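Local structure of peptide-binding protein (Photobacterium damsela subsp. piscicida, 6SQX) at residues A[307-312]-A[412-417]; A[367-372]-A[400-405]; A[382-387]-A[440-445]; A[404-409]-A[445-450]. The protein cleaves the peptidoglycan of potentially competing bacteria as a secreted D,L-endopeptidase of the NlpC/P60 family, probably of the cysteine-peptidase type. All coordinates share one frame; numbering follows the deposited sequence.

In the fold
All four contacts gather round one antiparallel sheet of six strands, in the order 353-355, 467-472, 382-387, 395-405, 408-415, 438-441. Interaction 1 joins the end of helix 298-308 to strand 408-415. Interaction 2 sets the end of helix 361-370 beside strand 395-405, about 19 Å from interaction 1 between centres. Interaction 3 lies about 12 Å from both, between centres, and links strand 382-387 to the chain leaving strand 438-441. Interaction 4 follows at the hairpin between strands 395-405 and 408-415 and shares Gly445 with interaction 3. Segments of interactions 1 and 3 alternate along the chain, so sequence-distant pieces interlock around the sheet of the NlpC/P60 domain.

Interaction 1: residues A[307-312]-A[412-417]; sequences NYIGMP and IMFNAP
Tyr308 holds its CG beside the backbone N and anti to the carbonyl carbon (chi1 -68°), while Phe414 swings its CG anti to its own backbone N (chi1 172°). The Phe414 ring therefore reaches out from strand 408-415 with CZ leading. CZ lies 3.9 Å from Tyr308 CB, which sits in the plane of the Phe414 ring, at its edge. The same CZ is 4.2 Å from Tyr308 CD2. The two side chains cross obliquely, and the rings are not stacked. Ile309 adds a looser touch at the same ring's edge, with its CG1 4.5 Å from Phe414 CE1. No hydrogen bond spans the contact; the touching atoms are all carbon.

The helix end is shaped by a type II beta turn from Tyr308 to Met311. It is closed by Met311 N bonding to Tyr308 O at 2.9 Å. Gly310 takes the third position with phi 90°, where a CB would press on the carbonyl O of Ile309. Backbone hydrogen bonds between Thr437 and both Gly310 and Met311 tie this turn to the chain next to strand 438-441.

Leu327 of helix 326-334 touches both Tyr308 and Phe414. That helix follows Cys324, found here as cysteinesulfonic acid. Helices gathered against an antiparallel sheet in this way are characteristic of the papain-like NlpC/P60 fold.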
loop_
_atom_site.group_PDB
_atom_site.type_symbol
_atom_site.label_atom_id
_atom_site.label_comp_id
_atom_site.label_asym_id
_atom_site.label_seq_id
_atom_site.Cartn_x
_atom_site.Cartn_y
_atom_site.Cartn_z
ATOM N N ASN A 307 -1.340 -12.809 9.536
ATOM C CA ASN A 307 -2.258 -13.047 8.421
ATOM C C ASN A 307 -1.691 -12.599 7.074
ATOM O O ASN A 307 -2.181 -13.056 6.023
ATOM C CB ASN A 307 -3.589 -12.329 8.625
ATOM C CG ASN A 307 -4.439 -12.964 9.715
ATOM O OD1 ASN A 307 -4.217 -14.117 10.124
ATOM N ND2 ASN A 307 -5.425 -12.231 10.172
ATOM N N TYR A 308 -0.701 -11.689 7.071
ATOM C CA TYR A 308 -0.110 -11.229 5.813
ATOM C C TYR A 308 1.100 -12.034 5.374
ATOM O O TYR A 308 1.463 -11.979 4.187
ATOM C CB TYR A 308 0.315 -9.731 5.888
ATOM C CG TYR A 308 -0.869 -8.799 5.990
ATOM C CD1 TYR A 308 -1.724 -8.614 4.892
ATOM C CD2 TYR A 308 -1.116 -8.080 7.172
ATOM C CE1 TYR A 308 -2.830 -7.781 4.989
ATOM C CE2 TYR A 308 -2.238 -7.235 7.282
ATOM C CZ TYR A 308 -3.071 -7.090 6.190
ATOM O OH TYR A 308 -4.182 -6.275 6.283
ATOM N N ILE A 309 1.747 -12.738 6.313
ATOM C CA ILE A 309 2.966 -13.456 5.973
ATOM C C ILE A 309 2.666 -14.463 4.884
ATOM O O ILE A 309 1.670 -15.199 4.951
ATOM C CB ILE A 309 3.567 -14.125 7.213
ATOM C CG1 ILE A 309 4.058 -13.061 8.234
ATOM C CG2 ILE A 309 4.664 -15.124 6.801
ATOM C CD1 ILE A 309 4.568 -13.626 9.590
ATOM N N GLY A 310 3.517 -14.492 3.874
ATOM C CA GLY A 310 3.343 -15.351 2.730
ATOM C C GLY A 310 2.551 -14.742 1.579
ATOM O O GLY A 310 2.498 -15.355 0.489
ATOM N N MET A 311 1.937 -13.547 1.759
ATOM C CA MET A 311 1.287 -12.906 0.623
ATOM C C MET A 311 2.323 -12.569 -0.447
ATOM O O MET A 311 3.371 -11.997 -0.119
ATOM C CB MET A 311 0.673 -11.618 1.135
ATOM C CG MET A 311 0.095 -10.767 0.011
ATOM S SD MET A 311 -0.846 -9.303 0.558
ATOM C CE MET A 311 0.359 -8.450 1.601
ATOM N N PRO A 312 2.114 -12.949 -1.699
ATOM C CA PRO A 312 3.095 -12.600 -2.738
ATOM C C PRO A 312 3.305 -11.091 -2.806
ATOM O O PRO A 312 2.402 -10.294 -2.522
ATOM C CB PRO A 312 2.452 -13.113 -4.040
ATOM C CG PRO A 312 1.442 -14.146 -3.593
ATOM C CD PRO A 312 0.958 -13.698 -2.236
ATOM N N ILE A 412 15.196 -6.625 13.240
ATOM C CA ILE A 412 14.225 -7.277 12.354
ATOM C C ILE A 412 13.118 -6.313 11.930
ATOM O O ILE A 412 12.876 -5.278 12.566
ATOM C CB ILE A 412 13.599 -8.544 12.989
ATOM C CG1 ILE A 412 12.902 -8.148 14.303
ATOM C CG2 ILE A 412 14.675 -9.609 13.283
ATOM C CD1 ILE A 412 11.872 -9.125 14.773
ATOM N N MET A 413 12.443 -6.669 10.833
ATOM C CA MET A 413 11.338 -5.849 10.352
ATOM C C MET A 413 10.281 -6.716 9.671
ATOM O O MET A 413 10.573 -7.771 9.095
ATOM C CB MET A 413 11.845 -4.752 9.379
ATOM C CG MET A 413 12.669 -5.374 8.200
ATOM S SD MET A 413 13.000 -4.076 6.977
ATOM C CE MET A 413 14.052 -4.942 5.833
ATOM N N PHE A 414 9.048 -6.227 9.707
ATOM C CA PHE A 414 7.940 -6.803 8.950
ATOM C C PHE A 414 7.907 -6.074 7.614
ATOM O O PHE A 414 7.887 -4.823 7.597
ATOM C CB PHE A 414 6.644 -6.551 9.718
ATOM C CG PHE A 414 5.399 -6.918 8.971
ATOM C CD1 PHE A 414 5.134 -8.241 8.622
ATOM C CD2 PHE A 414 4.422 -5.958 8.713
ATOM C CE1 PHE A 414 3.932 -8.584 7.974
ATOM C CE2 PHE A 414 3.233 -6.299 8.081
ATOM C CZ PHE A 414 2.977 -7.619 7.721
ATOM N N ASN A 415 7.963 -6.793 6.492
ATOM C CA ASN A 415 8.077 -6.085 5.220
ATOM C C ASN A 415 7.695 -6.986 4.054
ATOM O O ASN A 415 7.591 -8.211 4.205
ATOM C CB ASN A 415 9.484 -5.447 5.072
ATOM C CG ASN A 415 10.636 -6.463 4.848
ATOM O OD1 ASN A 415 11.427 -6.332 3.913
ATOM N ND2 ASN A 415 10.755 -7.446 5.729
ATOM N N ALA A 416 7.476 -6.374 2.887
ATOM C CA ALA A 416 7.209 -7.067 1.636
ATOM C C ALA A 416 8.332 -6.688 0.683
ATOM O O ALA A 416 8.276 -5.631 0.044
ATOM C CB ALA A 416 5.848 -6.674 1.037
ATOM N N PRO A 417 9.382 -7.495 0.585
ATOM C CA PRO A 417 10.473 -7.203 -0.349
ATOM C C PRO A 417 10.357 -8.043 -1.607
ATOM O O PRO A 417 9.900 -9.196 -1.528
ATOM C CB PRO A 417 11.704 -7.638 0.439
ATOM C CG PRO A 417 11.223 -8.852 1.244
ATOM C CD PRO A 417 9.719 -8.565 1.542
#

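Interaction 2: residues A[367-372]-A[400-405]; sequences LLVEQE and MGTTEY. With EDO (1,2-ethanediol), chain O.
Thr402 points its CB toward the end of helix 361-370, and its methyl does the touching. CG2 lies anti to the carbonyl carbon of Thr402, beside the backbone N, which leaves OG1 in the crowded position between the two (chi1 61°). The methyl thus faces two carbonyls near the end of the helix. CG2 is 3.6 Å from Val369 O and 3.9 Å from Leu368 O. The contact is therefore a methyl set against two carbonyl oxygens, and no hydrogen bond crosses it.

Val369 adds a looser apolar touch: its CG1 is 4.5 Å from Thr402 CG2. Leu368 takes part through its carbonyl, while its side chain runs to Phe468 and Thr470 of strand 467-472. The Leu368 carbonyl also accepts a hydrogen bond from Tyr399 OH, so this oxygen has a polar partner besides the methyl. The backbones come closest at Val369 and Thr402, whose CA atoms are 6.3 Å apart. Beyond the helix, Gln371 leaves helical geometry with a positive phi of 48°, and the chain turns away.

Thr403, which follows Thr402 on the strand, packs instead on Ile412 and Tyr37. Thr402 also touches Lys409, on the adjoining strand 408-415. The end of helix 361-370 thus lies beside strand 395-405, with strand 467-472 against Leu368 and strand 408-415 next to Thr402.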
loop_
_atom_site.group_PDB
_atom_site.type_symbol
_atom_site.label_atom_id
_atom_site.label_comp_id
_atom_site.label_asym_id
_atom_site.label_seq_id
_atom_site.Cartn_x
_atom_site.Cartn_y
_atom_site.Cartn_z
ATOM N N LEU A 367 22.376 1.778 16.513
ATOM C CA LEU A 367 21.064 2.338 16.820
ATOM C C LEU A 367 19.991 1.260 16.803
ATOM O O LEU A 367 19.221 1.129 17.763
ATOM C CB LEU A 367 20.707 3.469 15.854
ATOM C CG LEU A 367 19.240 3.935 15.983
ATOM C CD1 LEU A 367 18.868 4.432 17.406
ATOM C CD2 LEU A 367 18.888 5.007 14.937
ATOM N N LEU A 368 19.910 0.486 15.716
ATOM C CA LEU A 368 18.776 -0.417 15.562
ATOM C C LEU A 368 18.894 -1.694 16.387
ATOM O O LEU A 368 17.868 -2.326 16.682
ATOM C CB LEU A 368 18.548 -0.757 14.079
ATOM C CG LEU A 368 17.704 0.205 13.252
ATOM C CD1 LEU A 368 18.417 1.540 13.047
ATOM C CD2 LEU A 368 17.390 -0.452 11.911
ATOM N N VAL A 369 20.104 -2.099 16.752
ATOM C CA VAL A 369 20.318 -3.335 17.478
ATOM C C VAL A 369 20.460 -3.081 18.963
ATOM O O VAL A 369 19.800 -3.724 19.773
ATOM C CB VAL A 369 21.517 -4.125 16.904
ATOM C CG1 VAL A 369 21.725 -5.430 17.681
ATOM C CG2 VAL A 369 21.312 -4.407 15.416
ATOM N N GLU A 370 21.310 -2.125 19.339
ATOM C CA GLU A 370 21.577 -1.853 20.741
ATOM C C GLU A 370 20.784 -0.679 21.288
ATOM O O GLU A 370 20.833 -0.440 22.496
ATOM C CB GLU A 370 23.077 -1.613 20.961
ATOM C CG GLU A 370 23.987 -2.673 20.338
ATOM C CD GLU A 370 23.844 -4.052 20.982
ATOM O OE1 GLU A 370 23.159 -4.170 22.031
ATOM O OE2 GLU A 370 24.426 -5.018 20.430
ATOM N N GLN A 371 20.033 0.025 20.444
ATOM C CA GLN A 371 19.413 1.302 20.794
ATOM C C GLN A 371 20.417 2.245 21.455
ATOM O O GLN A 371 20.188 2.778 22.542
ATOM C CB GLN A 371 18.163 1.144 21.651
ATOM C CG GLN A 371 17.488 -0.197 21.630
ATOM C CD GLN A 371 16.734 -0.420 22.922
ATOM O OE1 GLN A 371 17.168 0.031 23.989
ATOM N NE2 GLN A 371 15.594 -1.095 22.842
ATOM N N GLU A 372 21.552 2.436 20.787
ATOM C CA GLU A 372 22.597 3.336 21.249
ATOM C C GLU A 372 22.428 4.744 20.701
ATOM O O GLU A 372 23.387 5.527 20.712
ATOM C CB GLU A 372 23.972 2.795 20.843
ATOM C CG GLU A 372 24.934 2.558 21.993
ATOM C CD GLU A 372 24.616 1.291 22.767
ATOM O OE1 GLU A 372 23.559 1.246 23.435
ATOM O OE2 GLU A 372 25.422 0.337 22.693
ATOM N N MET A 400 10.665 -4.119 14.083
ATOM C CA MET A 400 10.041 -4.963 15.103
ATOM C C MET A 400 10.958 -5.225 16.291
ATOM O O MET A 400 10.626 -6.045 17.134
ATOM C CB MET A 400 9.562 -6.296 14.513
ATOM C CG MET A 400 8.248 -6.147 13.755
ATOM S SD MET A 400 7.783 -7.719 12.956
ATOM C CE MET A 400 7.682 -8.851 14.375
ATOM N N GLY A 401 12.085 -4.523 16.408
ATOM C CA GLY A 401 13.005 -4.818 17.493
ATOM C C GLY A 401 14.132 -5.745 17.069
ATOM O O GLY A 401 14.678 -5.599 15.961
ATOM N N THR A 402 14.490 -6.704 17.936
ATOM C CA THR A 402 15.618 -7.599 17.679
ATOM C C THR A 402 15.233 -9.053 17.949
ATOM O O THR A 402 14.195 -9.349 18.560
ATOM C CB THR A 402 16.836 -7.224 18.557
ATOM O OG1 THR A 402 16.491 -7.334 19.942
ATOM C CG2 THR A 402 17.302 -5.798 18.277
ATOM N N THR A 403 16.101 -9.965 17.496
ATOM C CA THR A 403 15.968 -11.382 17.798
ATOM C C THR A 403 17.367 -11.988 17.811
ATOM O O THR A 403 18.327 -11.392 17.318
ATOM C CB THR A 403 15.053 -12.074 16.763
ATOM O OG1 THR A 403 14.604 -13.339 17.264
ATOM C CG2 THR A 403 15.756 -12.289 15.432
ATOM N N GLU A 404 17.472 -13.199 18.352
ATOM C CA GLU A 404 18.706 -13.967 18.265
ATOM C C GLU A 404 18.681 -14.788 16.980
ATOM O O GLU A 404 17.797 -15.628 16.793
ATOM C CB GLU A 404 18.823 -14.890 19.471
ATOM C CG GLU A 404 19.084 -14.154 20.774
ATOM C CD GLU A 404 20.439 -13.431 20.809
ATOM O OE1 GLU A 404 21.448 -13.996 20.322
ATOM O OE2 GLU A 404 20.485 -12.289 21.331
ATOM N N TYR A 405 19.660 -14.565 16.108
ATOM C CA TYR A 405 19.739 -15.273 14.836
ATOM C C TYR A 405 21.198 -15.605 14.568
ATOM O O TYR A 405 22.037 -14.698 14.491
ATOM C CB TYR A 405 19.164 -14.389 13.724
ATOM C CG TYR A 405 19.291 -14.912 12.308
ATOM C CD1 TYR A 405 18.990 -16.243 11.977
ATOM C CD2 TYR A 405 19.684 -14.059 11.280
ATOM C CE1 TYR A 405 19.079 -16.702 10.652
ATOM C CE2 TYR A 405 19.781 -14.511 9.963
ATOM C CZ TYR A 405 19.490 -15.837 9.653
ATOM O OH TYR A 405 19.578 -16.258 8.345
HETATM C C1 EDO O . 15.124 -15.949 15.572
HETATM O O1 EDO O . 14.938 -15.456 16.893
HETATM C C2 EDO O . 13.795 -16.389 15.000
HETATM O O2 EDO O . 14.077 -17.466 14.162
#

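Interaction 3: residues A[382-387]-A[440-445]; sequences TLVSFG and TPIGIG
Ile442 meets Val384 and Phe386 with the two branches of its side chain. At CB the chain divides. CG2 lies anti to the backbone N and meets the Phe386 ring at its edge, near the ring plane, 4.0 Å from CE2 and 4.1 Å from CZ. CG1 takes the other direction, anti to the carbonyl carbon (chi1 -67°), and a further bend (chi2 -72°) brings CD1 near Val384. The tip, CD1, ends 4.3 Å from Val384 CG2, but Val384 has two conformers and this touch is less certain. CD1 also lies 4.0 Å from Leu368 CD2.

Val384 and Phe386, two residues apart on strand 382-387, project from the same face of the six-stranded antiparallel sheet. Strands 395-405 and 408-415 separate this strand from edge strand 438-441, so the chain leaves the edge and folds over the sheet to bring Ile442 here. An inverse gamma turn centred on Gly443 follows, with a weak bond from Ile444 N to Ile442 O. Thr440 OG1 donates to Pro441 O at 2.9 Å, from 44° above the carbonyl plane. Ile442 also touches Ala411, Met413 and Trp463, and the Phe386 ring meets that of Phe468 with their planes about perpendicular.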
loop_
_atom_site.group_PDB
_atom_site.type_symbol
_atom_site.label_atom_id
_atom_site.label_comp_id
_atom_site.label_asym_id
_atom_site.label_seq_id
_atom_site.Cartn_x
_atom_site.Cartn_y
_atom_site.Cartn_z
ATOM N N THR A 382 7.908 2.143 14.194
ATOM C CA THR A 382 8.961 2.868 13.490
ATOM C C THR A 382 9.111 2.273 12.113
ATOM O O THR A 382 9.201 1.054 11.987
ATOM C CB THR A 382 10.292 2.693 14.226
ATOM O OG1 THR A 382 10.126 3.063 15.603
ATOM C CG2 THR A 382 11.384 3.569 13.591
ATOM N N LEU A 383 9.152 3.103 11.085
ATOM C CA LEU A 383 9.398 2.651 9.731
ATOM C C LEU A 383 10.886 2.783 9.442
ATOM O O LEU A 383 11.496 3.811 9.750
ATOM C CB LEU A 383 8.625 3.529 8.741
ATOM C CG LEU A 383 7.128 3.727 8.991
ATOM C CD1 LEU A 383 6.469 4.534 7.888
ATOM C CD2 LEU A 383 6.431 2.347 9.116
ATOM N N VAL A 384 11.482 1.759 8.853
ATOM C CA VAL A 384 12.854 1.818 8.360
ATOM C C VAL A 384 12.796 1.835 6.843
ATOM O O VAL A 384 12.184 0.946 6.240
ATOM C CB VAL A 384 13.698 0.625 8.850
ATOM C CG1 VAL A 384 15.197 0.898 8.582
ATOM C CG2 VAL A 384 13.460 0.380 10.337
ATOM N N SER A 385 13.434 2.832 6.221
ATOM C CA SER A 385 13.395 2.957 4.782
ATOM C C SER A 385 14.813 2.991 4.227
ATOM O O SER A 385 15.765 3.333 4.925
ATOM C CB SER A 385 12.572 4.181 4.348
ATOM O OG SER A 385 13.068 5.389 4.939
ATOM N N PHE A 386 14.936 2.606 2.958
ATOM C CA PHE A 386 16.222 2.343 2.320
ATOM C C PHE A 386 16.148 2.900 0.908
ATOM O O PHE A 386 15.110 2.797 0.256
ATOM C CB PHE A 386 16.487 0.815 2.212
ATOM C CG PHE A 386 16.209 0.042 3.493
ATOM C CD1 PHE A 386 14.917 -0.399 3.771
ATOM C CD2 PHE A 386 17.231 -0.271 4.376
ATOM C CE1 PHE A 386 14.627 -1.113 4.938
ATOM C CE2 PHE A 386 16.975 -1.016 5.545
ATOM C CZ PHE A 386 15.649 -1.438 5.826
ATOM N N GLY A 387 17.253 3.463 0.423
ATOM C CA GLY A 387 17.255 3.908 -0.958
ATOM C C GLY A 387 18.670 4.075 -1.483
ATOM O O GLY A 387 19.650 3.879 -0.758
ATOM N N THR A 440 11.749 -10.344 8.561
ATOM C CA THR A 440 13.115 -10.616 8.143
ATOM C C THR A 440 14.101 -9.835 9.002
ATOM O O THR A 440 13.744 -8.815 9.602
ATOM C CB THR A 440 13.354 -10.214 6.676
ATOM O OG1 THR A 440 13.307 -8.779 6.581
ATOM C CG2 THR A 440 12.338 -10.768 5.745
ATOM N N PRO A 441 15.369 -10.250 9.036
ATOM C CA PRO A 441 16.428 -9.327 9.486
ATOM C C PRO A 441 16.352 -8.053 8.656
ATOM O O PRO A 441 15.930 -8.071 7.506
ATOM C CB PRO A 441 17.722 -10.090 9.175
ATOM C CG PRO A 441 17.288 -11.584 9.222
ATOM C CD PRO A 441 15.919 -11.537 8.555
ATOM N N ILE A 442 16.826 -6.951 9.235
ATOM C CA ILE A 442 17.001 -5.735 8.440
ATOM C C ILE A 442 17.893 -6.028 7.238
ATOM O O ILE A 442 17.599 -5.620 6.099
ATOM C CB ILE A 442 17.608 -4.611 9.313
ATOM C CG1 ILE A 442 16.622 -4.173 10.404
ATOM C CG2 ILE A 442 18.069 -3.446 8.462
ATOM C CD1 ILE A 442 15.438 -3.369 9.894
ATOM N N GLY A 443 19.026 -6.711 7.491
ATOM C CA GLY A 443 19.960 -7.095 6.445
ATOM C C GLY A 443 19.472 -8.355 5.744
ATOM O O GLY A 443 20.060 -9.449 5.915
ATOM N N ILE A 444 18.381 -8.222 4.971
ATOM C CA ILE A 444 17.799 -9.395 4.309
ATOM C C ILE A 444 18.878 -10.127 3.532
ATOM O O ILE A 444 19.539 -9.548 2.666
ATOM C CB ILE A 444 16.678 -8.990 3.328
ATOM C CG1 ILE A 444 15.564 -8.218 4.016
ATOM C CG2 ILE A 444 16.117 -10.265 2.644
ATOM C CD1 ILE A 444 14.572 -7.631 3.012
ATOM N N GLY A 445 19.014 -11.440 3.768
ATOM C CA GLY A 445 19.952 -12.237 3.013
ATOM C C GLY A 445 21.416 -12.096 3.382
ATOM O O GLY A 445 22.250 -12.797 2.789
#

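Interaction 4: residues A[404-409]-A[445-450]; sequences EYNHNK and GDAFTE. With EDO (1,2-ethanediol), chain O.
The Tyr405 ring is approached obliquely by the methyl of Ala447, while Asn406 OD1 lies over one of its faces. That oxygen is 3.5 Å above the ring plane and offset toward the rim. Ala447 CB is nearest to the phenol end, 3.3 Å from Tyr405 OH and 4.0 Å from Tyr405 CZ. The Phe448 ring is a more distant neighbour, with its CZ 4.5 Å from Tyr405 OH and the hydroxyl again oblique to it. Tyr405 extends this far because its CG stands anti to the backbone N (chi1 174°). The polar partner of the hydroxyl is Glu29 OE1. The other oxygen of the same carboxylate, OE2, accepts from Gly445 N, so Glu29 links both segments.

Tyr405 and Asn408 flank the two-residue loop of a beta hairpin between strands 395-405 and 408-415. Tyr405 N bonds to Asn408 O at 2.7 Å, and Asn408 N returns to Tyr405 O at 3.2 Å. Asn406 and His407 between them both have positive phi. Asn406 points its CB toward the other segment, and its OD1 comes 4.3 Å from Ala447 CB.

Across from the hairpin, residues 446-448 make one turn of 3-10 helix that leads into helix 449-453, with Phe448 at the N-cap position. Asp446 O is gripped twice, by Thr449 N and by Thr449 OG1 at 2.8 Å, both from the same face of its carbonyl plane. The hydroxyl is tilted 29° from that plane. Asp446 OD1 is bonded to Ser461 OG.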
loop_
_atom_site.group_PDB
_atom_site.type_symbol
_atom_site.label_atom_id
_atom_site.label_comp_id
_atom_site.label_asym_id
_atom_site.label_seq_id
_atom_site.Cartn_x
_atom_site.Cartn_y
_atom_site.Cartn_z
ATOM N N GLU A 404 17.472 -13.199 18.352
ATOM C CA GLU A 404 18.706 -13.967 18.265
ATOM C C GLU A 404 18.681 -14.788 16.980
ATOM O O GLU A 404 17.797 -15.628 16.793
ATOM C CB GLU A 404 18.823 -14.890 19.471
ATOM C CG GLU A 404 19.084 -14.154 20.774
ATOM C CD GLU A 404 20.439 -13.431 20.809
ATOM O OE1 GLU A 404 21.448 -13.996 20.322
ATOM O OE2 GLU A 404 20.485 -12.289 21.331
ATOM N N TYR A 405 19.660 -14.565 16.108
ATOM C CA TYR A 405 19.739 -15.273 14.836
ATOM C C TYR A 405 21.198 -15.605 14.568
ATOM O O TYR A 405 22.037 -14.698 14.491
ATOM C CB TYR A 405 19.164 -14.389 13.724
ATOM C CG TYR A 405 19.291 -14.912 12.308
ATOM C CD1 TYR A 405 18.990 -16.243 11.977
ATOM C CD2 TYR A 405 19.684 -14.059 11.280
ATOM C CE1 TYR A 405 19.079 -16.702 10.652
ATOM C CE2 TYR A 405 19.781 -14.511 9.963
ATOM C CZ TYR A 405 19.490 -15.837 9.653
ATOM O OH TYR A 405 19.578 -16.258 8.345
ATOM N N ASN A 406 21.496 -16.899 14.440
ATOM C CA ASN A 406 22.879 -17.381 14.352
ATOM C C ASN A 406 23.724 -16.903 15.539
ATOM O O ASN A 406 24.826 -16.376 15.373
ATOM C CB ASN A 406 23.514 -16.987 13.019
ATOM C CG ASN A 406 22.816 -17.616 11.832
ATOM O OD1 ASN A 406 22.693 -16.999 10.770
ATOM N ND2 ASN A 406 22.348 -18.853 12.004
ATOM N N HIS A 407 23.176 -17.056 16.746
ATOM C CA HIS A 407 23.866 -16.662 17.983
ATOM C C HIS A 407 24.313 -15.201 17.957
ATOM O O HIS A 407 25.315 -14.820 18.573
ATOM C CB HIS A 407 25.019 -17.612 18.328
ATOM C CG HIS A 407 24.577 -19.019 18.583
ATOM N ND1 HIS A 407 24.821 -20.050 17.700
ATOM C CD2 HIS A 407 23.883 -19.561 19.613
ATOM C CE1 HIS A 407 24.307 -21.169 18.181
ATOM N NE2 HIS A 407 23.731 -20.899 19.339
ATOM N N ASN A 408 23.580 -14.366 17.231
ATOM C CA ASN A 408 23.846 -12.945 17.209
ATOM C C ASN A 408 22.518 -12.227 17.357
ATOM O O ASN A 408 21.498 -12.695 16.845
ATOM C CB ASN A 408 24.504 -12.538 15.893
ATOM C CG ASN A 408 25.697 -11.643 16.106
ATOM O OD1 ASN A 408 26.818 -11.959 15.680
ATOM N ND2 ASN A 408 25.478 -10.525 16.798
ATOM N N LYS A 409 22.528 -11.106 18.064
ATOM C CA LYS A 409 21.354 -10.243 18.135
ATOM C C LYS A 409 21.264 -9.435 16.846
ATOM O O LYS A 409 22.200 -8.706 16.501
ATOM C CB LYS A 409 21.499 -9.331 19.349
ATOM C CG LYS A 409 20.315 -8.459 19.650
ATOM C CD LYS A 409 20.645 -7.572 20.837
ATOM C CE LYS A 409 19.445 -6.802 21.329
ATOM N NZ LYS A 409 19.876 -5.919 22.456
ATOM N N GLY A 445 19.014 -11.440 3.768
ATOM C CA GLY A 445 19.952 -12.237 3.013
ATOM C C GLY A 445 21.416 -12.096 3.382
ATOM O O GLY A 445 22.250 -12.797 2.789
ATOM N N ASP A 446 21.760 -11.250 4.355
ATOM C CA ASP A 446 23.170 -11.092 4.721
ATOM C C ASP A 446 23.780 -12.420 5.133
ATOM O O ASP A 446 24.980 -12.649 4.917
ATOM C CB ASP A 446 23.341 -10.099 5.878
ATOM C CG ASP A 446 23.308 -8.640 5.450
ATOM O OD1 ASP A 446 23.172 -8.345 4.255
ATOM O OD2 ASP A 446 23.435 -7.796 6.353
ATOM N N ALA A 447 22.967 -13.314 5.701
ATOM C CA ALA A 447 23.459 -14.615 6.117
ATOM C C ALA A 447 23.958 -15.451 4.953
ATOM O O ALA A 447 24.763 -16.365 5.175
ATOM C CB ALA A 447 22.348 -15.386 6.839
ATOM N N PHE A 448 23.535 -15.148 3.730
ATOM C CA PHE A 448 23.871 -15.908 2.535
ATOM C C PHE A 448 24.965 -15.244 1.714
ATOM O O PHE A 448 25.313 -15.733 0.629
ATOM C CB PHE A 448 22.607 -16.119 1.698
ATOM C CG PHE A 448 21.453 -16.625 2.504
ATOM C CD1 PHE A 448 21.558 -17.812 3.227
ATOM C CD2 PHE A 448 20.252 -15.920 2.560
ATOM C CE1 PHE A 448 20.481 -18.265 4.023
ATOM C CE2 PHE A 448 19.178 -16.385 3.317
ATOM C CZ PHE A 448 19.303 -17.557 4.064
ATOM N N THR A 449 25.551 -14.169 2.245
ATOM C CA THR A 449 26.540 -13.406 1.490
ATOM C C THR A 449 27.723 -14.277 1.091
ATOM O O THR A 449 28.159 -14.254 -0.064
ATOM C CB THR A 449 27.012 -12.225 2.326
ATOM O OG1 THR A 449 25.899 -11.352 2.575
ATOM C CG2 THR A 449 28.104 -11.446 1.586
ATOM N N GLU A 450 28.255 -15.060 2.036
ATOM C CA GLU A 450 29.421 -15.879 1.730
ATOM C C GLU A 450 29.094 -16.925 0.666
ATOM O O GLU A 450 29.838 -17.087 -0.303
ATOM C CB GLU A 450 29.960 -16.534 2.996
ATOM C CG GLU A 450 31.206 -17.338 2.790
ATOM C CD GLU A 450 31.670 -18.030 4.053
ATOM O OE1 GLU A 450 31.038 -17.838 5.130
ATOM O OE2 GLU A 450 32.665 -18.783 3.960
HETATM C C1 EDO O . 15.124 -15.949 15.572
HETATM O O1 EDO O . 14.938 -15.456 16.893
HETATM C C2 EDO O . 13.795 -16.389 15.000
HETATM O O2 EDO O . 14.077 -17.466 14.162
#